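Local coordinates for protein accelerated cell death 11 (Arabidopsis thaliana, PDB 4NT1) that selectively transfers ceramide-1-phosphate and phytoceramide-1-phosphate between membranes and belongs to the all-helical glycolipid transfer protein family, at residues R12-S15 and A16-K20; P33-Q36 and F37-C41; L102-V105 and K106-L109; G108-M111 and V112-L115; N185-A188 and P189-Y193. All coordinates share one frame; numbering follows the deposited sequence.

How the contacts relate
All five contacts are local, each one following side chains along a single helix, and together they sample four helices of the GLTP fold. Contacts 1, 2, 3, 4 and 5 come in that order along the chain, on helices 10-25, 34-51, 98-121 (contacts 3 and 4) and 173-199. Contacts 3 and 4 share Gly-108 and Leu-109, their centres about 9 Å apart; the widest separations, between centres of 1 and 3 and of 2 and 4, are about 17 Å. Phe-18, Phe-37, Cys-41, Leu-109 and Leu-190 touch across the helices, joining the four into one apolar core beside the headgroup site that contains Arg-104 of contact 3.

Contact 1: R12-S15 and A16-K20; sequences RKIS and AAFKK
Four backbone bonds tie residues 12-15 to the turn that follows, and they are of nearly equal quality. The amides of Ala-16, Ala-17, Phe-18 and Lys-19 donate to the carbonyl oxygens of Arg-12, Lys-13, Ile-14 and Ser-15, with N-H...O angles of 156° to 162°. The last is the shortest, Lys-19 N to Ser-15 O at 2.9 Å. This regular i to i+4 pattern is that of an uninterrupted alpha helix.

Ile-14 and Phe-18 form the apolar side of the turn. They lie next to each other and point the same way, with Ile-14 CG2 4.0 Å from Phe-18 CD2. The carbonyl of Ile-14, already bonded to the amide of Phe-18, also meets the ring in its plane at the edge: Phe-18 CD2 is 3.2 Å from Ile-14 O. Phe-18 chi1 of -77° sets CG beside its own backbone N, which turns the CD2 edge toward that oxygen.

Ser-15 and Arg-12 find partners beyond the turn: Ser-15 OG is hydrogen-bonded to His-179 ND1, and Arg-12 NE forms a salt bridge with Glu-171. Lys-20 instead folds back on its own turn, and its NZ makes a weak bond of 3.5 Å to Ala-16 O, an oxygen that also accepts from Lys-20 N at 3.3 Å.

Helix 10-25 packs against two others. Ile-14, Ser-15 and Phe-18 meet helix 173-199, where Tyr-183 packs edge-to-face with Phe-18, while Ala-17 rests on Ala-40 and Leu-43 of helix 34-51.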
# COMPACT_ATOMS: atom_id res chain seq x y z
N ARG A 12 -5.88 -11.19 -8.26
CA ARG A 12 -4.95 -11.73 -9.23
C ARG A 12 -4.32 -10.60 -10.06
O ARG A 12 -3.15 -10.67 -10.43
CB ARG A 12 -5.64 -12.76 -10.13
CG ARG A 12 -6.38 -13.83 -9.33
CD ARG A 12 -6.86 -15.02 -10.17
NE ARG A 12 -7.63 -15.95 -9.34
CZ ARG A 12 -8.01 -17.16 -9.71
NH1 ARG A 12 -7.70 -17.63 -10.92
NH2 ARG A 12 -8.71 -17.92 -8.87
N LYS A 13 -5.09 -9.55 -10.33
CA LYS A 13 -4.54 -8.38 -11.01
C LYS A 13 -3.51 -7.71 -10.10
O LYS A 13 -2.45 -7.27 -10.55
CB LYS A 13 -5.65 -7.38 -11.36
CG LYS A 13 -6.62 -7.92 -12.41
CD LYS A 13 -7.76 -6.94 -12.63
CE LYS A 13 -7.23 -5.58 -13.06
NZ LYS A 13 -8.31 -4.55 -13.13
N ILE A 14 -3.82 -7.65 -8.81
CA ILE A 14 -2.87 -7.13 -7.83
C ILE A 14 -1.59 -7.97 -7.77
O ILE A 14 -0.49 -7.43 -7.82
CB ILE A 14 -3.50 -7.04 -6.44
CG1 ILE A 14 -4.49 -5.88 -6.40
CG2 ILE A 14 -2.42 -6.87 -5.39
CD1 ILE A 14 -5.41 -5.89 -5.16
N SER A 15 -1.72 -9.29 -7.65
CA SER A 15 -0.52 -10.11 -7.53
C SER A 15 0.34 -10.06 -8.80
O SER A 15 1.58 -10.05 -8.72
CB SER A 15 -0.85 -11.56 -7.14
OG SER A 15 -1.52 -12.24 -8.19
N ALA A 16 -0.30 -10.00 -9.96
CA ALA A 16 0.43 -9.94 -11.22
C ALA A 16 1.21 -8.63 -11.34
O ALA A 16 2.37 -8.63 -11.75
CB ALA A 16 -0.52 -10.09 -12.41
N ALA A 17 0.56 -7.52 -10.98
CA ALA A 17 1.19 -6.21 -11.11
C ALA A 17 2.39 -6.10 -10.18
O ALA A 17 3.44 -5.58 -10.56
CB ALA A 17 0.18 -5.10 -10.83
N PHE A 18 2.24 -6.59 -8.96
CA PHE A 18 3.33 -6.47 -8.00
C PHE A 18 4.48 -7.45 -8.23
O PHE A 18 5.63 -7.13 -7.96
CB PHE A 18 2.78 -6.46 -6.57
CG PHE A 18 2.18 -5.14 -6.21
CD1 PHE A 18 2.96 -4.14 -5.64
CD2 PHE A 18 0.85 -4.86 -6.52
CE1 PHE A 18 2.41 -2.88 -5.36
CE2 PHE A 18 0.30 -3.62 -6.24
CZ PHE A 18 1.08 -2.63 -5.65
N LYS A 19 4.15 -8.62 -8.77
CA LYS A 19 5.18 -9.54 -9.23
C LYS A 19 6.11 -8.84 -10.21
O LYS A 19 7.33 -8.94 -10.11
CB LYS A 19 4.54 -10.78 -9.86
CG LYS A 19 5.55 -11.81 -10.34
CD LYS A 19 4.88 -13.05 -10.92
CE LYS A 19 4.71 -14.13 -9.87
NZ LYS A 19 6.02 -14.67 -9.41
N LYS A 20 5.54 -8.09 -11.16
CA LYS A 20 6.33 -7.38 -12.16
C LYS A 20 7.24 -6.33 -11.53
O LYS A 20 8.39 -6.18 -11.94
CB LYS A 20 5.43 -6.71 -13.20
CG LYS A 20 4.74 -7.68 -14.14
CD LYS A 20 3.81 -6.92 -15.08
CE LYS A 20 3.04 -7.88 -15.97
NZ LYS A 20 2.01 -8.63 -15.19

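Contact 2: P33-Q36 and F37-C41; sequences PVTQ and FSHAC. With NA (sodium ion), chain E.
A sodium ion sits at the first turn of a helix, where Thr-35 OG1 binds it at 2.6 Å; the carbonyl oxygens of Ser-73 and Ile-76 also coordinate it. The turn opens helix 34-51 of the GLTP fold, with Pro-33 as N-cap residue. Water 1 is a further ligand, 2.3 Å from the sodium. Thr-35 N donates to this water, so hydroxyl and amide of one residue are both tied to the metal's shell.

The two branches of Thr-35 divide the work. With chi1 at -60°, OG1 lies beside the backbone N, near the ion, whereas CG2, anti to that nitrogen, covers one face of the His-39 imidazole. This CH-pi contact has CG2 4.0 Å from the ring centroid and 22° off the ring normal, displaced toward the NE2 rim. In the backbone, His-39 N donates to Thr-35 O at 3.0 Å in a bond of 168°.

Ser-38 OG lies 3.0 Å from Thr-35 O and 3.1 Å from Val-34 O. Phe-37 and Cys-41 face helix 98-121, touching Leu-102, Val-105 and Leu-109. On that outer face, one turn on, Cys-41 SG stands 3.5 Å above the plane of the Phe-37 ring, offset toward its rim.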
# COMPACT_ATOMS: atom_id res chain seq x y z
N PRO A 33 9.36 2.45 -13.36
CA PRO A 33 8.64 3.49 -14.09
C PRO A 33 7.50 4.01 -13.25
O PRO A 33 6.84 3.23 -12.55
CB PRO A 33 8.08 2.74 -15.31
CG PRO A 33 8.91 1.50 -15.43
CD PRO A 33 9.27 1.13 -14.03
N VAL A 34 7.28 5.32 -13.28
CA VAL A 34 6.29 5.90 -12.39
C VAL A 34 4.88 5.55 -12.83
O VAL A 34 4.01 5.29 -12.00
CB VAL A 34 6.48 7.44 -12.23
CG1 VAL A 34 5.49 7.99 -11.21
CG2 VAL A 34 7.90 7.74 -11.78
N THR A 35 4.66 5.50 -14.14
CA THR A 35 3.35 5.15 -14.67
C THR A 35 3.00 3.73 -14.23
O THR A 35 1.97 3.52 -13.59
CB THR A 35 3.27 5.30 -16.21
OG1 THR A 35 3.55 6.66 -16.56
CG2 THR A 35 1.88 4.92 -16.74
N GLN A 36 3.87 2.77 -14.53
CA GLN A 36 3.63 1.37 -14.11
C GLN A 36 3.38 1.24 -12.61
O GLN A 36 2.43 0.57 -12.18
CB GLN A 36 4.80 0.47 -14.50
CG GLN A 36 4.59 -0.98 -14.09
CD GLN A 36 5.60 -1.91 -14.75
OE1 GLN A 36 6.38 -1.49 -15.62
NE2 GLN A 36 5.61 -3.17 -14.33
N PHE A 37 4.26 1.85 -11.82
CA PHE A 37 4.14 1.83 -10.37
C PHE A 37 2.81 2.41 -9.90
O PHE A 37 2.09 1.79 -9.12
CB PHE A 37 5.30 2.60 -9.75
CG PHE A 37 5.18 2.79 -8.26
CD1 PHE A 37 5.54 1.77 -7.39
CD2 PHE A 37 4.73 3.99 -7.73
CE1 PHE A 37 5.44 1.93 -6.01
CE2 PHE A 37 4.62 4.16 -6.35
CZ PHE A 37 4.98 3.14 -5.50
N SER A 38 2.46 3.59 -10.40
CA SER A 38 1.24 4.24 -9.92
C SER A 38 -0.01 3.43 -10.30
O SER A 38 -0.95 3.31 -9.50
CB SER A 38 1.15 5.69 -10.40
OG SER A 38 1.00 5.76 -11.81
N HIS A 39 -0.02 2.86 -11.50
CA HIS A 39 -1.11 1.99 -11.92
C HIS A 39 -1.27 0.76 -11.01
O HIS A 39 -2.39 0.39 -10.65
CB HIS A 39 -0.91 1.53 -13.38
CG HIS A 39 -1.21 2.60 -14.39
ND1 HIS A 39 -1.46 2.32 -15.72
CD2 HIS A 39 -1.28 3.95 -14.27
CE1 HIS A 39 -1.68 3.45 -16.37
NE2 HIS A 39 -1.58 4.45 -15.51
N ALA A 40 -0.16 0.13 -10.64
CA ALA A 40 -0.21 -1.03 -9.75
C ALA A 40 -0.78 -0.63 -8.39
O ALA A 40 -1.61 -1.34 -7.82
CB ALA A 40 1.17 -1.63 -9.58
N CYS A 41 -0.33 0.50 -7.88
CA CYS A 41 -0.84 1.01 -6.62
C CYS A 41 -2.34 1.27 -6.68
O CYS A 41 -3.05 1.08 -5.69
CB CYS A 41 -0.09 2.28 -6.21
SG CYS A 41 1.65 1.98 -5.76
NA NA E . 5.58 8.13 -17.31
O HOH W 1 6.62 6.35 -16.24
O HOH W 2 7.88 7.79 -18.78

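Contact 3: L102-V105 and K106-L109; sequences LLRV and KRGL
Arg-107 runs straight from CG to NE, with CG anti to its carbonyl carbon (chi1 -69°), and the chi2 bend of Arg-104 (91°) turns its chain to run beside this extended one, pointing the same way. Arg-107 NH1 comes over one face of the Arg-104 guanidinium, 3.6 Å from Arg-104 NH2, and the two planes are turned 40° apart. Trp-207 OXT, at the C-terminus, makes salt bridges to Arg-104 NH2 and Arg-107 NH2, a shared carboxylate that probably offsets their charge and is consistent with their closeness.

Leu-103 supplies the apolar support. Its CD2 touches Arg-107 NH2 at 3.7 Å, with CG over one face of that guanidinium, and its CD1 meets the bent aliphatic chain of Lys-106, CE being 3.9 Å away. Lys-106 NZ goes on to a salt bridge with Asp-195. Four i to i+4 backbone bonds hold the turns, among them Lys-106 N to Leu-102 O at 2.8 Å.

Arg-104 is a residue of the lipid phosphate site, beside Arg-100 and about 6 Å, side chain to side chain, from Asp-61. A cluster of basic groups on one helix is consistent with the phosphate-headgroup pocket of a GLTP-fold ceramide-1-phosphate transfer protein.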
# COMPACT_ATOMS: atom_id res chain seq x y z
N LEU A 102 4.71 9.85 -2.60
CA LEU A 102 5.32 8.52 -2.64
C LEU A 102 5.42 7.89 -1.26
O LEU A 102 5.12 6.70 -1.09
CB LEU A 102 6.70 8.56 -3.31
CG LEU A 102 7.42 7.21 -3.39
CD1 LEU A 102 6.62 6.18 -4.22
CD2 LEU A 102 8.82 7.38 -3.97
N LEU A 103 5.87 8.67 -0.27
CA LEU A 103 5.99 8.15 1.09
C LEU A 103 4.62 7.70 1.60
O LEU A 103 4.50 6.65 2.24
CB LEU A 103 6.62 9.20 2.01
CG LEU A 103 6.88 8.80 3.45
CD1 LEU A 103 7.74 7.55 3.51
CD2 LEU A 103 7.55 9.96 4.19
N ARG A 104 3.58 8.48 1.33
CA ARG A 104 2.24 8.11 1.76
C ARG A 104 1.75 6.82 1.07
O ARG A 104 1.16 5.94 1.71
CB ARG A 104 1.24 9.25 1.54
CG ARG A 104 1.15 10.21 2.72
CD ARG A 104 2.11 11.37 2.58
NE ARG A 104 2.14 12.19 3.79
CZ ARG A 104 3.19 12.32 4.58
NH1 ARG A 104 3.13 13.09 5.66
NH2 ARG A 104 4.32 11.69 4.30
N VAL A 105 2.02 6.71 -0.23
CA VAL A 105 1.64 5.52 -0.98
C VAL A 105 2.38 4.30 -0.43
O VAL A 105 1.78 3.25 -0.21
CB VAL A 105 1.88 5.70 -2.48
CG1 VAL A 105 1.73 4.36 -3.19
CG2 VAL A 105 0.89 6.71 -3.04
N LYS A 106 3.67 4.44 -0.18
CA LYS A 106 4.44 3.34 0.40
C LYS A 106 3.77 2.79 1.67
O LYS A 106 3.67 1.57 1.87
CB LYS A 106 5.87 3.79 0.71
CG LYS A 106 6.82 2.66 1.15
CD LYS A 106 6.78 2.41 2.65
CE LYS A 106 7.19 3.67 3.42
NZ LYS A 106 7.54 3.34 4.83
N ARG A 107 3.30 3.69 2.53
CA ARG A 107 2.67 3.24 3.78
C ARG A 107 1.42 2.40 3.51
O ARG A 107 1.18 1.39 4.20
CB ARG A 107 2.35 4.44 4.69
CG ARG A 107 3.59 5.10 5.25
CD ARG A 107 3.27 6.42 5.92
NE ARG A 107 4.48 7.06 6.43
CZ ARG A 107 4.56 8.34 6.75
NH1 ARG A 107 3.50 9.14 6.63
NH2 ARG A 107 5.71 8.83 7.22
N GLY A 108 0.62 2.79 2.53
CA GLY A 108 -0.54 2.01 2.16
C GLY A 108 -0.18 0.60 1.69
O GLY A 108 -0.82 -0.38 2.07
N LEU A 109 0.84 0.50 0.84
CA LEU A 109 1.29 -0.80 0.35
C LEU A 109 1.73 -1.67 1.52
O LEU A 109 1.48 -2.88 1.54
CB LEU A 109 2.46 -0.66 -0.62
CG LEU A 109 2.17 0.10 -1.91
CD1 LEU A 109 3.45 0.26 -2.72
CD2 LEU A 109 1.06 -0.58 -2.74

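Contact 4: G108-M111 and V112-L115; sequences GLDM and VKVL
Lys-113 and Asp-110 cross at an angle; the carboxylate bends toward the lysine chain, whose own end runs outward. Lys-113 CB lies over the previous turn's carbonyls, 3.4 Å from Asp-110 O and 3.5 Å from Leu-109 O. CG leaves anti to the backbone N and touches the hydroxyl of Ser-187 on helix 173-199, and CD packs on Ala-188 of the same helix. The bend at chi3 (83°) carries CE to 3.5 Å from Asp-110 OD1, and chi4 then sets the direction of NZ, so that it is a methylene, not the ammonium, that meets the carboxylate oxygen.

NZ, at the tip, stays 4.4 Å from Asp-110 OD1, beyond a salt bridge. Water 3 spans the gap: it donates to Asp-110 OD1 at 2.9 Å and accepts a weak bond from Lys-113 NZ at 3.4 Å. A long, weak ion pair with Glu-117 is a further partner of NZ. The nearby ammonium would be expected to favour the charged form of Asp-110, though through a water this effect is probably modest.

Underneath, four backbone bonds of nearly uniform straightness (160° to 164°) run from the amides of Val-112 to Leu-115 to the carbonyls four residues back. Leu-115 N to Met-111 O is the shortest of them at 2.8 Å.

The apolar faces turn to other helices. Val-112 meets Val-44 and Leu-47, Met-111 meets Phe-48 and Val-139, and Val-114 meets Ser-135. Helix 98-121 is therefore flanked by helices 34-51, 129-139 and 173-199, as befits a central helix of the all-alpha GLTP fold.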
# COMPACT_ATOMS: atom_id res chain seq x y z
N GLY A 108 0.62 2.79 2.53
CA GLY A 108 -0.54 2.01 2.16
C GLY A 108 -0.18 0.60 1.69
O GLY A 108 -0.82 -0.38 2.07
N LEU A 109 0.84 0.50 0.84
CA LEU A 109 1.29 -0.80 0.35
C LEU A 109 1.73 -1.67 1.52
O LEU A 109 1.48 -2.88 1.54
CB LEU A 109 2.46 -0.66 -0.62
CG LEU A 109 2.17 0.10 -1.91
CD1 LEU A 109 3.45 0.26 -2.72
CD2 LEU A 109 1.06 -0.58 -2.74
N ASP A 110 2.41 -1.05 2.48
CA ASP A 110 2.90 -1.75 3.66
C ASP A 110 1.72 -2.21 4.52
O ASP A 110 1.69 -3.35 4.98
CB ASP A 110 3.86 -0.84 4.44
CG ASP A 110 4.77 -1.59 5.39
OD1 ASP A 110 4.91 -2.82 5.26
OD2 ASP A 110 5.37 -0.93 6.28
N MET A 111 0.72 -1.34 4.73
CA MET A 111 -0.44 -1.77 5.52
C MET A 111 -1.14 -2.98 4.89
O MET A 111 -1.57 -3.89 5.60
CB MET A 111 -1.45 -0.64 5.74
CG MET A 111 -2.40 -0.94 6.94
SD MET A 111 -4.07 -0.29 6.72
CE MET A 111 -4.84 -1.58 5.72
N VAL A 112 -1.28 -2.97 3.57
CA VAL A 112 -1.91 -4.09 2.88
C VAL A 112 -1.04 -5.34 3.03
O VAL A 112 -1.56 -6.43 3.30
CB VAL A 112 -2.22 -3.78 1.40
CG1 VAL A 112 -2.79 -5.03 0.69
CG2 VAL A 112 -3.22 -2.62 1.30
N LYS A 113 0.27 -5.19 2.88
CA LYS A 113 1.17 -6.31 3.10
C LYS A 113 0.97 -6.95 4.48
O LYS A 113 0.87 -8.17 4.59
CB LYS A 113 2.64 -5.91 2.95
CG LYS A 113 3.60 -7.08 3.14
CD LYS A 113 5.06 -6.66 3.22
CE LYS A 113 5.43 -6.20 4.60
NZ LYS A 113 6.75 -6.77 4.99
N VAL A 114 0.92 -6.13 5.53
CA VAL A 114 0.75 -6.66 6.89
C VAL A 114 -0.65 -7.24 7.07
O VAL A 114 -0.82 -8.29 7.68
CB VAL A 114 0.99 -5.58 7.97
CG1 VAL A 114 0.69 -6.14 9.38
CG2 VAL A 114 2.42 -5.07 7.89
N LEU A 115 -1.64 -6.54 6.54
CA LEU A 115 -3.00 -7.07 6.55
C LEU A 115 -3.04 -8.50 5.98
O LEU A 115 -3.58 -9.42 6.61
CB LEU A 115 -3.93 -6.16 5.74
CG LEU A 115 -5.33 -6.74 5.56
CD1 LEU A 115 -6.04 -6.78 6.91
CD2 LEU A 115 -6.11 -5.88 4.58
O HOH W 3 6.15 -4.37 7.31

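Contact 5: N185-A188 and P189-Y193; sequences NSSA and PLITY
Ala-188 O is gripped twice by Thr-192. The backbone amide donates at 3.0 Å between Thr-192 N and Ala-188 O (162°), and the hydroxyl adds a second bond, Thr-192 OG1 to Ala-188 O at 3.2 Å. The hydroxyl arrives from above the carbonyl plane, 38° out of it. Chi1 of -65° puts OG1 beside the Thr-192 backbone N, where both donors can reach one acceptor.

Pro-189, lacking an amide hydrogen, breaks the regular ladder. Its ring fills the place where a bond to the preceding turn would be: CD lies 3.1 Å from Asn-185 O, and CG is 3.2 Å from Ser-186 O. The helix kinks here. Across the peptide bond the proline ring imposes 3.3 Å between Pro-189 CD and Ala-188 CB. Leu-190 N is also set back, 3.6 Å from Ser-186 O, and the i to i+4 bonds resume with Ile-191 N to Ser-187 O at 2.8 Å.

Ile-191 CD1 extends back to Ser-187 CB, 4.1 Å away, while Ser-187 OG bonds to Tyr-183 O.

The turn, on helix 173-199, lies between two others. Ile-191 faces Lys-106 and Asp-110 of helix 98-121, whereas Ser-186, Leu-190 and Tyr-193 pack on Phe-18, Ala-22 and Val-25 of helix 10-25.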
# COMPACT_ATOMS: atom_id res chain seq x y z
N ASN A 185 4.94 -11.48 -0.84
CA ASN A 185 6.30 -11.76 -1.31
C ASN A 185 6.85 -10.73 -2.29
O ASN A 185 8.05 -10.47 -2.31
CB ASN A 185 6.38 -13.15 -1.94
CG ASN A 185 6.14 -14.24 -0.94
OD1 ASN A 185 6.29 -14.03 0.26
ND2 ASN A 185 5.79 -15.43 -1.42
N SER A 186 5.98 -10.17 -3.11
CA SER A 186 6.41 -9.19 -4.09
C SER A 186 6.55 -7.80 -3.48
O SER A 186 7.51 -7.07 -3.76
CB SER A 186 5.43 -9.14 -5.27
OG SER A 186 5.48 -10.34 -6.01
N SER A 187 5.60 -7.44 -2.62
CA SER A 187 5.57 -6.10 -2.06
C SER A 187 6.71 -5.87 -1.08
O SER A 187 7.20 -4.74 -0.93
CB SER A 187 4.22 -5.79 -1.41
OG SER A 187 4.01 -6.57 -0.24
N ALA A 188 7.16 -6.92 -0.41
CA ALA A 188 8.19 -6.74 0.61
C ALA A 188 9.47 -6.12 0.04
O ALA A 188 9.93 -5.09 0.55
CB ALA A 188 8.48 -8.04 1.37
N PRO A 189 10.04 -6.71 -1.03
CA PRO A 189 11.25 -6.09 -1.61
C PRO A 189 10.98 -4.71 -2.21
O PRO A 189 11.87 -3.86 -2.20
CB PRO A 189 11.66 -7.08 -2.72
CG PRO A 189 10.46 -7.93 -2.96
CD PRO A 189 9.70 -7.98 -1.68
N LEU A 190 9.78 -4.50 -2.76
CA LEU A 190 9.41 -3.19 -3.30
C LEU A 190 9.39 -2.11 -2.21
O LEU A 190 9.92 -1.00 -2.39
CB LEU A 190 8.03 -3.29 -3.98
CG LEU A 190 7.45 -1.96 -4.46
CD1 LEU A 190 8.37 -1.36 -5.50
CD2 LEU A 190 6.03 -2.17 -5.01
N ILE A 191 8.77 -2.45 -1.09
CA ILE A 191 8.67 -1.53 0.04
C ILE A 191 10.06 -1.21 0.59
O ILE A 191 10.35 -0.07 0.93
CB ILE A 191 7.76 -2.11 1.13
CG1 ILE A 191 6.30 -2.02 0.67
CG2 ILE A 191 7.97 -1.38 2.47
CD1 ILE A 191 5.38 -3.00 1.35
N THR A 192 10.92 -2.22 0.67
CA THR A 192 12.30 -2.01 1.12
C THR A 192 13.05 -1.13 0.12
O THR A 192 13.81 -0.24 0.49
CB THR A 192 13.04 -3.37 1.23
OG1 THR A 192 12.43 -4.17 2.26
CG2 THR A 192 14.50 -3.16 1.58
N TYR A 193 12.85 -1.41 -1.17
CA TYR A 193 13.42 -0.59 -2.23
C TYR A 193 12.98 0.87 -2.05
O TYR A 193 13.79 1.79 -2.16
CB TYR A 193 13.02 -1.11 -3.61
CG TYR A 193 13.43 -0.20 -4.75
CD1 TYR A 193 14.68 -0.30 -5.33
CD2 TYR A 193 12.57 0.78 -5.22
CE1 TYR A 193 15.07 0.54 -6.36
CE2 TYR A 193 12.94 1.63 -6.25
CZ TYR A 193 14.19 1.51 -6.81
OH TYR A 193 14.57 2.35 -7.83